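PDB 2QCV: 5-dehydro-2-deoxygluconokinase from Bacillus halodurans C-125, which probably phosphorylates 5-dehydro-2-deoxy-D-gluconate with ATP, a kinase step in the breakdown of myo-inositol to acetyl-CoA. Local coordinates for residues G62-I67 against E129-A134; N89-Q94 against L124-E129; D223-Y228 against I237-G242. One frame throughout, in Å; residues are numbered along the deposited sequence.

Contact 1: G62-I67 against E129-A134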
loop_
_atom_site.group_PDB
_atom_site.type_symbol
_atom_site.label_atom_id
_atom_site.label_comp_id
_atom_site.label_asym_id
_atom_site.label_seq_id
_atom_site.Cartn_x
_atom_site.Cartn_y
_atom_site.Cartn_z
ATOM N N GLY A 62 21.189 -20.709 -17.739
ATOM C CA GLY A 62 19.764 -20.422 -17.762
ATOM C C GLY A 62 19.401 -19.481 -16.642
ATOM O O GLY A 62 20.260 -19.079 -15.843
ATOM N N PHE A 63 18.118 -19.118 -16.575
ATOM C CA PHE A 63 17.680 -18.041 -15.693
ATOM C C PHE A 63 16.214 -18.224 -15.309
ATOM O O PHE A 63 15.379 -18.576 -16.156
ATOM C CB PHE A 63 17.868 -16.658 -16.364
ATOM C CG PHE A 63 17.942 -15.500 -15.380
ATOM C CD1 PHE A 63 19.099 -15.204 -14.742
ATOM C CD2 PHE A 63 16.836 -14.730 -15.105
ATOM C CE1 PHE A 63 19.178 -14.138 -13.840
ATOM C CE2 PHE A 63 16.908 -13.704 -14.205
ATOM C CZ PHE A 63 18.099 -13.410 -13.569
ATOM N N ILE A 64 15.929 -17.964 -14.042
ATOM C CA ILE A 64 14.559 -17.893 -13.512
ATOM C C ILE A 64 14.351 -16.483 -13.024
ATOM O O ILE A 64 14.985 -16.037 -12.062
ATOM C CB ILE A 64 14.286 -18.910 -12.384
ATOM C CG1 ILE A 64 14.555 -20.348 -12.894
ATOM C CG2 ILE A 64 12.821 -18.778 -11.863
ATOM C CD1 ILE A 64 14.675 -21.380 -11.789
ATOM N N GLY A 65 13.491 -15.737 -13.713
ATOM C CA GLY A 65 13.202 -14.384 -13.264
ATOM C C GLY A 65 11.993 -13.782 -13.954
ATOM O O GLY A 65 11.501 -14.326 -14.944
ATOM N N LYS A 66 11.521 -12.676 -13.394
ATOM C CA LYS A 66 10.384 -11.958 -13.928
ATOM C C LYS A 66 10.828 -10.637 -14.511
ATOM O O LYS A 66 11.663 -9.923 -13.926
ATOM C CB LYS A 66 9.328 -11.763 -12.874
ATOM C CG LYS A 66 8.084 -11.007 -13.330
ATOM C CD LYS A 66 6.880 -11.199 -12.406
ATOM C CE LYS A 66 6.158 -12.540 -12.653
ATOM N NZ LYS A 66 5.044 -12.761 -11.640
ATOM N N ILE A 67 10.277 -10.357 -15.687
ATOM C CA ILE A 67 10.598 -9.153 -16.457
ATOM C C ILE A 67 9.304 -8.376 -16.798
ATOM O O ILE A 67 8.212 -8.936 -16.833
ATOM C CB ILE A 67 11.377 -9.496 -17.764
ATOM C CG1 ILE A 67 10.589 -10.456 -18.664
ATOM C CG2 ILE A 67 12.778 -10.039 -17.442
ATOM C CD1 ILE A 67 11.188 -10.733 -20.083
ATOM N N GLU A 129 4.827 -20.303 -7.953
ATOM C CA GLU A 129 4.177 -21.002 -9.068
ATOM C C GLU A 129 4.946 -20.840 -10.383
ATOM O O GLU A 129 4.716 -21.586 -11.336
ATOM C CB GLU A 129 2.741 -20.536 -9.230
ATOM C CG GLU A 129 2.630 -19.169 -9.847
ATOM N N GLU A 130 5.886 -19.899 -10.441
ATOM C CA GLU A 130 6.671 -19.666 -11.653
ATOM C C GLU A 130 8.041 -20.352 -11.627
ATOM O O GLU A 130 8.833 -20.222 -12.569
ATOM C CB GLU A 130 6.845 -18.177 -11.834
ATOM C CG GLU A 130 5.523 -17.501 -12.115
ATOM C CD GLU A 130 5.500 -16.038 -11.873
ATOM O OE1 GLU A 130 6.456 -15.487 -11.287
ATOM O OE2 GLU A 130 4.474 -15.404 -12.269
ATOM N N VAL A 131 8.329 -21.055 -10.537
ATOM C CA VAL A 131 9.558 -21.819 -10.360
ATOM C C VAL A 131 9.330 -23.290 -10.765
ATOM O O VAL A 131 8.532 -23.994 -10.158
ATOM C CB VAL A 131 10.033 -21.760 -8.927
ATOM C CG1 VAL A 131 11.324 -22.573 -8.743
ATOM C CG2 VAL A 131 10.238 -20.313 -8.529
ATOM N N ASN A 132 10.058 -23.723 -11.795
ATOM C CA ASN A 132 9.853 -25.017 -12.457
ATOM C C ASN A 132 10.934 -26.047 -12.085
ATOM O O ASN A 132 12.108 -25.909 -12.465
ATOM C CB ASN A 132 9.816 -24.809 -13.969
ATOM C CG ASN A 132 9.342 -26.050 -14.728
ATOM O OD1 ASN A 132 9.678 -27.165 -14.380
ATOM N ND2 ASN A 132 8.514 -25.841 -15.752
ATOM N N GLU A 133 10.530 -27.101 -11.394
ATOM C CA GLU A 133 11.458 -28.187 -11.029
ATOM C C GLU A 133 12.119 -28.861 -12.212
ATOM O O GLU A 133 13.309 -29.199 -12.118
ATOM C CB GLU A 133 10.760 -29.216 -10.139
ATOM C CG GLU A 133 11.661 -30.297 -9.598
ATOM C CD GLU A 133 10.997 -31.077 -8.484
ATOM O OE1 GLU A 133 9.778 -30.812 -8.208
ATOM O OE2 GLU A 133 11.703 -31.882 -7.859
ATOM N N ALA A 134 11.370 -29.034 -13.328
ATOM C CA ALA A 134 11.890 -29.669 -14.541
ATOM C C ALA A 134 13.022 -28.867 -15.169
ATOM O O ALA A 134 13.900 -29.433 -15.811
ATOM C CB ALA A 134 10.747 -29.899 -15.586
#
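In the ribokinase-like fold of the PfkB family, Ile64 and Lys66 of strand 61-67, in the large sheet, meet Glu130 and Val131 of the turn that leads into helix 133-136, where Asn132 is the N-cap. Both strand residues direct their CB toward the turn, as expected two positions apart. The main bond is a salt bridge. Glu130 OE2 accepts from Lys66 NZ at 2.8 Å through its syn lone pair, on the side of the other oxygen. A second, weak bond joins Lys66 NZ to Glu130 OE1 at 3.1 Å. The lysine leaves the strand with CG anti to the backbone N (chi1 180°), and a bend at chi3 (-80°) turns its end to the carboxylate. The two side chains cross at about a right angle. Beside this bridge the packing is apolar and loose: Ile64 CG2 is 4.5 Å from Val131 CG2. Val131 also packs on Ala157 and Ala161 of helix 154-167. Lys66 NZ also donates to Tyr125 O, and Glu130 OE1 accepts from Ser127 N. An alanine here in place of Glu130 takes away both bonds to the lysine, which would probably leave the ammonium of Lys66 without its charge partner and freer to turn, and Ser127 N without this acceptor. The ion pair is tied at both ends to the backbone just before the turn, which is likely to hold the carboxylate and the ammonium in place.

Contact 2: N89-Q94 against L124-E129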
loop_
_atom_site.group_PDB
_atom_site.type_symbol
_atom_site.label_atom_id
_atom_site.label_comp_id
_atom_site.label_asym_id
_atom_site.label_seq_id
_atom_site.Cartn_x
_atom_site.Cartn_y
_atom_site.Cartn_z
ATOM N N ASN A 89 12.617 -19.546 -19.147
ATOM C CA ASN A 89 11.957 -19.422 -17.841
ATOM C C ASN A 89 11.963 -17.985 -17.314
ATOM O O ASN A 89 11.814 -17.707 -16.110
ATOM C CB ASN A 89 12.602 -20.414 -16.857
ATOM C CG ASN A 89 12.043 -21.834 -17.011
ATOM O OD1 ASN A 89 11.429 -22.338 -16.086
ATOM N ND2 ASN A 89 12.255 -22.477 -18.186
ATOM N N LEU A 90 12.123 -17.036 -18.237
ATOM C CA LEU A 90 11.834 -15.665 -17.934
ATOM C C LEU A 90 10.332 -15.529 -18.045
ATOM O O LEU A 90 9.730 -15.966 -19.024
ATOM C CB LEU A 90 12.490 -14.726 -18.906
ATOM C CG LEU A 90 13.971 -14.553 -18.855
ATOM C CD1 LEU A 90 14.342 -13.365 -19.794
ATOM C CD2 LEU A 90 14.428 -14.296 -17.449
ATOM N N VAL A 91 9.706 -14.976 -17.033
ATOM C CA VAL A 91 8.264 -14.823 -17.046
ATOM C C VAL A 91 7.924 -13.351 -17.191
ATOM O O VAL A 91 8.521 -12.493 -16.542
ATOM C CB VAL A 91 7.601 -15.463 -15.787
ATOM C CG1 VAL A 91 8.262 -15.001 -14.509
ATOM C CG2 VAL A 91 6.088 -15.170 -15.739
ATOM N N VAL A 92 6.936 -13.055 -18.026
ATOM C CA VAL A 92 6.536 -11.656 -18.228
ATOM C C VAL A 92 5.445 -11.256 -17.239
ATOM O O VAL A 92 4.397 -11.895 -17.113
ATOM C CB VAL A 92 6.099 -11.386 -19.656
ATOM C CG1 VAL A 92 5.687 -9.918 -19.843
ATOM C CG2 VAL A 92 7.194 -11.759 -20.591
ATOM N N ASP A 93 5.721 -10.205 -16.495
ATOM C CA ASP A 93 4.801 -9.666 -15.505
ATOM C C ASP A 93 3.559 -9.151 -16.214
ATOM O O ASP A 93 3.663 -8.471 -17.224
ATOM C CB ASP A 93 5.472 -8.523 -14.760
ATOM C CG ASP A 93 4.577 -7.879 -13.714
ATOM O OD1 ASP A 93 3.812 -6.945 -14.039
ATOM O OD2 ASP A 93 4.661 -8.284 -12.535
ATOM N N GLN A 94 2.397 -9.497 -15.686
ATOM C CA GLN A 94 1.125 -9.101 -16.302
ATOM C C GLN A 94 0.341 -8.121 -15.427
ATOM O O GLN A 94 -0.867 -7.967 -15.643
ATOM C CB GLN A 94 0.243 -10.337 -16.596
ATOM C CG GLN A 94 0.865 -11.413 -17.508
ATOM C CD GLN A 94 1.159 -10.922 -18.925
ATOM O OE1 GLN A 94 0.453 -10.077 -19.473
ATOM N NE2 GLN A 94 2.211 -11.461 -19.523
ATOM N N LEU A 124 10.741 -8.642 -8.358
ATOM C CA LEU A 124 10.333 -8.991 -7.005
ATOM C C LEU A 124 9.000 -9.723 -6.974
ATOM O O LEU A 124 8.661 -10.280 -5.945
ATOM C CB LEU A 124 10.269 -7.737 -6.120
ATOM C CG LEU A 124 11.614 -7.028 -5.868
ATOM C CD1 LEU A 124 11.365 -5.714 -5.059
ATOM C CD2 LEU A 124 12.570 -7.952 -5.184
ATOM N N TYR A 125 8.277 -9.757 -8.098
ATOM C CA TYR A 125 7.009 -10.464 -8.207
ATOM C C TYR A 125 7.120 -11.881 -8.768
ATOM O O TYR A 125 6.111 -12.508 -9.011
ATOM C CB TYR A 125 6.017 -9.614 -9.021
ATOM C CG TYR A 125 5.569 -8.462 -8.178
ATOM C CD1 TYR A 125 4.541 -8.646 -7.265
ATOM C CD2 TYR A 125 6.243 -7.241 -8.185
ATOM C CE1 TYR A 125 4.147 -7.656 -6.430
ATOM C CE2 TYR A 125 5.837 -6.198 -7.338
ATOM C CZ TYR A 125 4.794 -6.426 -6.463
ATOM O OH TYR A 125 4.343 -5.451 -5.613
ATOM N N LEU A 126 8.334 -12.370 -8.987
ATOM C CA LEU A 126 8.534 -13.781 -9.275
ATOM C C LEU A 126 7.935 -14.552 -8.100
ATOM O O LEU A 126 8.151 -14.197 -6.930
ATOM C CB LEU A 126 10.037 -14.118 -9.414
ATOM C CG LEU A 126 10.421 -15.564 -9.695
ATOM C CD1 LEU A 126 9.991 -15.951 -11.145
ATOM C CD2 LEU A 126 11.951 -15.784 -9.409
ATOM N N SER A 127 7.147 -15.549 -8.414
ATOM C CA SER A 127 6.359 -16.247 -7.418
ATOM C C SER A 127 6.688 -17.736 -7.447
ATOM O O SER A 127 7.181 -18.247 -8.452
ATOM C CB SER A 127 4.870 -16.011 -7.675
ATOM O OG SER A 127 4.461 -16.788 -8.789
ATOM N N PRO A 128 6.406 -18.454 -6.344
ATOM C CA PRO A 128 6.642 -19.920 -6.346
ATOM C C PRO A 128 6.025 -20.697 -7.515
ATOM O O PRO A 128 6.664 -21.612 -8.046
ATOM C CB PRO A 128 6.019 -20.350 -5.024
ATOM C CG PRO A 128 6.160 -19.182 -4.124
ATOM C CD PRO A 128 5.930 -17.968 -5.019
ATOM N N GLU A 129 4.827 -20.303 -7.953
ATOM C CA GLU A 129 4.177 -21.002 -9.068
ATOM C C GLU A 129 4.946 -20.840 -10.383
ATOM O O GLU A 129 4.716 -21.586 -11.336
ATOM C CB GLU A 129 2.741 -20.536 -9.230
ATOM C CG GLU A 129 2.630 -19.169 -9.847
#
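Val91 sets CG1 between its backbone N and carbonyl carbon (chi1 51°), and Leu126 sets CG anti to its own N (chi1 179°) before turning CD1 toward the valine. These two methyl groups meet at 3.9 Å. Val91 belongs to strand 90-92, an edge strand of the large sheet within this chain of a PfkB-family kinase. Leu126 sits in the loop between strand 111-117 and helix 133-136. The loop therefore packs against the margin of the sheet. Leu126 joins that margin to deeper parts of the fold, since it also touches Ile64 of the next strand and Ala157 of helix 154-167. No hydrogen bond links the two segments. Past the end of the strand, Asp93 and Tyr125 face each other by their CB atoms, but the tyrosine ring leads away. The carboxylate and ring planes are 68° apart. His97 joins both residues: its ND1 bonds to Asp93 OD2, and its ring stacks with that of Tyr125. Glu95 N bonds to Asp93 OD1, so both carboxylate oxygens have partners. The tyrosine hydroxyl is paired with Asp120 OD1. Across the contact, the carboxylate meets the root of the tyrosine side chain, with Asp93 OD2 4.0 Å from Tyr125 CB.

Contact 3: D223-Y228 against I237-G242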
loop_
_atom_site.group_PDB
_atom_site.type_symbol
_atom_site.label_atom_id
_atom_site.label_comp_id
_atom_site.label_asym_id
_atom_site.label_seq_id
_atom_site.Cartn_x
_atom_site.Cartn_y
_atom_site.Cartn_z
ATOM N N ASP A 223 37.155 -17.781 10.974
ATOM C CA ASP A 223 37.184 -19.094 11.631
ATOM C C ASP A 223 35.867 -19.346 12.376
ATOM O O ASP A 223 35.355 -20.462 12.386
ATOM C CB ASP A 223 38.378 -19.254 12.577
ATOM C CG ASP A 223 39.708 -19.302 11.836
ATOM O OD1 ASP A 223 39.724 -19.710 10.651
ATOM O OD2 ASP A 223 40.735 -18.940 12.439
ATOM N N GLU A 224 35.289 -18.310 12.966
ATOM C CA GLU A 224 34.002 -18.447 13.628
ATOM C C GLU A 224 32.872 -18.603 12.629
ATOM O O GLU A 224 31.940 -19.387 12.848
ATOM C CB GLU A 224 33.745 -17.260 14.566
ATOM C CG GLU A 224 34.663 -17.288 15.795
ATOM C CD GLU A 224 34.584 -18.635 16.513
ATOM O OE1 GLU A 224 33.462 -19.015 16.925
ATOM O OE2 GLU A 224 35.628 -19.333 16.621
ATOM N N THR A 225 32.937 -17.863 11.533
ATOM C CA THR A 225 31.924 -17.957 10.475
ATOM C C THR A 225 31.819 -19.374 9.970
ATOM O O THR A 225 30.708 -19.905 9.829
ATOM C CB THR A 225 32.287 -17.037 9.318
ATOM O OG1 THR A 225 32.310 -15.691 9.814
ATOM C CG2 THR A 225 31.334 -17.177 8.132
ATOM N N ILE A 226 32.954 -19.982 9.639
ATOM C CA ILE A 226 32.923 -21.311 9.052
ATOM C C ILE A 226 32.612 -22.370 10.102
ATOM O O ILE A 226 31.973 -23.355 9.774
ATOM C CB ILE A 226 34.217 -21.657 8.262
ATOM C CG1 ILE A 226 35.376 -21.931 9.223
ATOM C CG2 ILE A 226 34.474 -20.558 7.175
ATOM C CD1 ILE A 226 36.744 -22.100 8.590
ATOM N N ARG A 227 33.028 -22.162 11.351
ATOM C CA ARG A 227 32.675 -23.118 12.417
ATOM C C ARG A 227 31.151 -23.211 12.550
ATOM O O ARG A 227 30.602 -24.288 12.751
ATOM C CB ARG A 227 33.315 -22.714 13.740
ATOM C CG ARG A 227 32.995 -23.612 14.924
ATOM C CD ARG A 227 33.735 -23.125 16.219
ATOM N N TYR A 228 30.482 -22.066 12.426
ATOM C CA TYR A 228 29.030 -21.973 12.395
ATOM C C TYR A 228 28.411 -22.673 11.162
ATOM O O TYR A 228 27.650 -23.639 11.301
ATOM C CB TYR A 228 28.582 -20.468 12.536
ATOM C CG TYR A 228 27.264 -20.124 11.877
ATOM C CD1 TYR A 228 26.110 -20.856 12.140
ATOM C CD2 TYR A 228 27.162 -19.025 11.022
ATOM C CE1 TYR A 228 24.916 -20.543 11.530
ATOM C CE2 TYR A 228 25.987 -18.707 10.413
ATOM C CZ TYR A 228 24.855 -19.475 10.661
ATOM O OH TYR A 228 23.675 -19.156 10.057
ATOM N N ILE A 237 32.999 -22.383 1.507
ATOM C CA ILE A 237 32.644 -21.021 1.862
ATOM C C ILE A 237 33.756 -20.125 1.369
ATOM O O ILE A 237 34.948 -20.371 1.659
ATOM C CB ILE A 237 32.471 -20.880 3.413
ATOM C CG1 ILE A 237 31.382 -21.827 3.918
ATOM C CG2 ILE A 237 32.241 -19.421 3.846
ATOM C CD1 ILE A 237 31.319 -22.014 5.424
ATOM N N VAL A 238 33.385 -19.130 0.576
ATOM C CA VAL A 238 34.357 -18.179 0.016
ATOM C C VAL A 238 34.127 -16.790 0.595
ATOM O O VAL A 238 33.046 -16.225 0.456
ATOM C CB VAL A 238 34.279 -18.151 -1.518
ATOM C CG1 VAL A 238 35.275 -17.127 -2.066
ATOM C CG2 VAL A 238 34.507 -19.603 -2.123
ATOM N N ILE A 239 35.116 -16.252 1.297
ATOM C CA ILE A 239 34.962 -14.977 1.988
ATOM C C ILE A 239 35.964 -13.993 1.366
ATOM O O ILE A 239 37.172 -14.243 1.388
ATOM C CB ILE A 239 35.195 -15.089 3.544
ATOM C CG1 ILE A 239 34.359 -16.258 4.150
ATOM C CG2 ILE A 239 34.931 -13.723 4.258
ATOM C CD1 ILE A 239 34.445 -16.441 5.670
ATOM N N LYS A 240 35.449 -12.911 0.784
ATOM C CA LYS A 240 36.266 -11.933 0.045
ATOM C C LYS A 240 36.551 -10.696 0.876
ATOM O O LYS A 240 35.670 -10.158 1.580
ATOM C CB LYS A 240 35.550 -11.525 -1.226
ATOM C CG LYS A 240 35.120 -12.732 -2.084
ATOM C CD LYS A 240 34.291 -12.270 -3.242
ATOM C CE LYS A 240 32.866 -11.965 -2.877
ATOM N NZ LYS A 240 32.184 -11.183 -3.981
ATOM N N HIS A 241 37.792 -10.245 0.797
ATOM C CA HIS A 241 38.269 -9.113 1.585
ATOM C C HIS A 241 38.912 -8.016 0.711
ATOM O O HIS A 241 39.844 -7.311 1.138
ATOM C CB HIS A 241 39.267 -9.583 2.623
ATOM C CG HIS A 241 38.727 -10.573 3.619
ATOM N ND1 HIS A 241 38.448 -10.219 4.920
ATOM C CD2 HIS A 241 38.425 -11.890 3.516
ATOM C CE1 HIS A 241 38.014 -11.278 5.580
ATOM N NE2 HIS A 241 38.006 -12.312 4.759
ATOM N N GLY A 242 38.409 -7.847 -0.506
ATOM C CA GLY A 242 38.890 -6.786 -1.391
ATOM C C GLY A 242 40.389 -6.903 -1.630
ATOM O O GLY A 242 40.900 -7.960 -1.959
#
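Thr225 is the first residue of helix segment 223-228 to touch the strand. Its CG2 meets Ile239 CD1 at 4.0 Å, and the two side chains reach toward each other tip to tip. With CG2 anti to the backbone N, the threonine gives its methyl to the strand while OG1 takes polar partners elsewhere. That hydroxyl is hydrogen-bonded to Glu214 OE2, Arg207 NH1 and Asp221 O, so a polar group is satisfied in a buried place. Ile226 comes next. Its CB points toward the strand, yet the end of the side chain leads away, and the branch CG2 does the touching. Ile226 CG2 lies 3.9 Å from Ile237 CD1 and 4.4 Å from Ile239 CD1. Ile237 CD1 also comes within 4.0 Å of Ile226 CA, which brings its methyl close to the helix backbone. This is the helix-to-strand half of a beta-alpha-beta crossover, which leaves parallel strand 202-206 and returns in its neighbour 236-240. The segment axes run at 156°, nearly antiparallel, and approach to 10.2 Å. Ile237 and Ile239 lie on the face of the sheet turned to the helix, where Phe210 of helix 207-213 packs on both Thr225 and Ile237. Further along the helix, Tyr228 bonds through OH to Glu198 OE2 and packs on Arg163 of the second subunit.

How the contacts relate
All three contacts reach the large sheet. Contacts 1 and 2 are neighbours, with centres about 7 Å apart. Their strands 61-67 and 90-92 lie side by side: Ile67 O is 2.8 Å from Asp93 N, a probable hydrogen bond. Along the chain contact 2 lies within the span of contact 1, and its second segment runs on into 129-134 through the shared Glu129. Contact 3 comes later, on strand 236-240. Its centre is about 30 Å from that of contact 1 and about 33 Å from that of contact 2, with no touch. Contacts 1 and 2 thus pack the 124-134 connection on one end of the sheet, while contact 3 packs a helix on strand 236-240, toward the other end.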